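Local coordinates for putative peptidase (Chlamydophila abortus, PDB 3CE2), which is a putative zinc metallopeptidase of the M3B (oligopeptidase F) family that probably cleaves small bioactive peptides, at residues A429-T434 / I542-C547. Numbering follows the deposited sequence.
Sequences AEIAST and IIAALC. With ZN (zinc ion), chain D.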
loop_
_atom_site.group_PDB
_atom_site.type_symbol
_atom_site.label_atom_id
_atom_site.label_comp_id
_atom_site.label_asym_id
_atom_site.label_seq_id
_atom_site.Cartn_x
_atom_site.Cartn_y
_atom_site.Cartn_z
ATOM N N ALA A 429 -1.352 -3.056 5.729
ATOM C CA ALA A 429 -0.191 -3.709 5.106
ATOM C C ALA A 429 1.058 -2.857 4.975
ATOM O O ALA A 429 2.106 -3.359 4.592
ATOM C CB ALA A 429 -0.572 -4.279 3.738
ATOM N N GLU A 430 0.970 -1.569 5.244
ATOM C CA GLU A 430 2.166 -0.752 5.094
ATOM C C GLU A 430 2.828 -0.383 6.435
ATOM O O GLU A 430 3.942 0.136 6.462
ATOM C CB GLU A 430 1.898 0.484 4.204
ATOM C CG GLU A 430 2.120 0.261 2.679
ATOM C CD GLU A 430 3.577 -0.117 2.288
ATOM O OE1 GLU A 430 4.532 0.669 2.518
ATOM O OE2 GLU A 430 3.773 -1.205 1.717
ATOM N N ILE A 431 2.155 -0.682 7.540
ATOM C CA ILE A 431 2.637 -0.310 8.858
ATOM C C ILE A 431 3.973 -0.966 9.224
ATOM O O ILE A 431 4.939 -0.283 9.616
ATOM C CB ILE A 431 1.571 -0.639 9.921
ATOM C CG1 ILE A 431 0.311 0.179 9.671
ATOM C CG2 ILE A 431 2.069 -0.376 11.324
ATOM C CD1 ILE A 431 -0.719 0.011 10.776
ATOM N N ALA A 432 4.043 -2.289 9.101
ATOM C CA ALA A 432 5.218 -3.019 9.576
ATOM C C ALA A 432 6.447 -2.657 8.783
ATOM O O ALA A 432 7.539 -2.539 9.350
ATOM C CB ALA A 432 4.991 -4.503 9.516
ATOM N N SER A 433 6.272 -2.493 7.473
ATOM C CA SER A 433 7.387 -2.145 6.599
ATOM C C SER A 433 7.893 -0.728 6.875
ATOM O O SER A 433 9.105 -0.485 6.945
ATOM C CB SER A 433 6.952 -2.258 5.147
ATOM O OG SER A 433 5.706 -1.606 4.973
ATOM N N THR A 434 6.949 0.199 7.044
ATOM C CA THR A 434 7.273 1.598 7.245
ATOM C C THR A 434 7.962 1.776 8.585
ATOM O O THR A 434 8.994 2.451 8.676
ATOM C CB THR A 434 6.011 2.477 7.153
ATOM O OG1 THR A 434 5.535 2.481 5.799
ATOM C CG2 THR A 434 6.315 3.896 7.558
ATOM N N ILE A 542 1.194 5.451 7.933
ATOM C CA ILE A 542 2.389 6.071 8.502
ATOM C C ILE A 542 2.163 6.633 9.918
ATOM O O ILE A 542 3.039 6.519 10.798
ATOM C CB ILE A 542 3.077 7.099 7.556
ATOM C CG1 ILE A 542 4.393 7.559 8.176
ATOM C CG2 ILE A 542 2.196 8.293 7.286
ATOM C CD1 ILE A 542 5.531 7.646 7.173
ATOM N N ILE A 543 0.979 7.191 10.158
ATOM C CA ILE A 543 0.649 7.645 11.500
ATOM C C ILE A 543 0.745 6.472 12.481
ATOM O O ILE A 543 1.402 6.558 13.519
ATOM C CB ILE A 543 -0.720 8.339 11.529
ATOM C CG1 ILE A 543 -0.580 9.732 10.928
ATOM C CG2 ILE A 543 -1.254 8.456 12.932
ATOM C CD1 ILE A 543 -1.891 10.321 10.478
ATOM N N ALA A 544 0.143 5.345 12.138
ATOM C CA ALA A 544 0.187 4.200 13.050
ATOM C C ALA A 544 1.615 3.712 13.277
ATOM O O ALA A 544 1.981 3.380 14.408
ATOM C CB ALA A 544 -0.660 3.084 12.532
ATOM N N ALA A 545 2.409 3.655 12.203
ATOM C CA ALA A 545 3.785 3.150 12.287
ATOM C C ALA A 545 4.601 4.054 13.201
ATOM O O ALA A 545 5.339 3.575 14.067
ATOM C CB ALA A 545 4.416 3.098 10.914
ATOM N N LEU A 546 4.446 5.368 13.007
ATOM C CA LEU A 546 5.171 6.344 13.788
ATOM C C LEU A 546 4.746 6.343 15.257
ATOM O O LEU A 546 5.577 6.496 16.150
ATOM C CB LEU A 546 4.996 7.726 13.180
ATOM C CG LEU A 546 5.714 7.919 11.854
ATOM C CD1 LEU A 546 5.550 9.335 11.456
ATOM C CD2 LEU A 546 7.182 7.580 11.970
ATOM N N CYS A 547 3.457 6.154 15.495
ATOM C CA CYS A 547 2.927 6.020 16.845
ATOM C C CYS A 547 3.513 4.825 17.564
ATOM O O CYS A 547 4.133 4.965 18.611
ATOM C CB CYS A 547 1.412 5.884 16.798
ATOM S SG CYS A 547 0.622 5.702 18.415
HETATM ZN ZN ZN D . 5.758 -2.509 0.997
#
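Ile431 and Thr434, on the first turn of helix 431-447, pack against Ala544, Ala545 and Ile542 of helix 536-553 behind the zinc site of an M3 metallopeptidase, whose HExxH motif supplies the zinc ligands His402 and His406, with Glu430 as the third protein ligand. The tight part lies at the alanines. Ala544 and Ala545 carry nothing beyond CB, and the backbones come close here, with the CA atoms of Ile431 and Ala545 5.0 Å apart. Ile431 straddles this surface with its two branches. CG2, anti to the backbone N, lies over the backbone of Ala545, while CG1 runs beside the backbone N (chi1 -63°) and, extended, carries CD1 to 3.5 Å from Ala544 CB. The methyl of Ala545 touches both the carbonyl oxygen of Ile431 and CG2 of Thr434. The Thr434 end is the looser one: of the five touching residues Thr434 alone is partly exposed, while Ile431, Ile542, Ala544 and Ala545 are buried. Its side chain and that of Ile542 cross at about a right angle, and Thr434 CG2 meets Ile542 CD1 at 3.9 Å. Helix 559-567 adds Phe566 against Ile431, and helix 590-607 packs on Leu546. On the metal side the character turns polar: the Glu430 chain bends at chi2 and brings OE2 to 2.5 Å from the zinc ion. Three donors, Thr434 N, Thr434 OG1 and Ser433 OG, converge on Glu430 O, tying the metal ligand's backbone to the start of the helix. Thr434 thus serves both sides, its methyl turned to helix 536-553 and its hydroxyl to Glu430. Ser433 OG, 2.9 Å from Glu430 O, approaches above the carbonyl plane, 51° out of it.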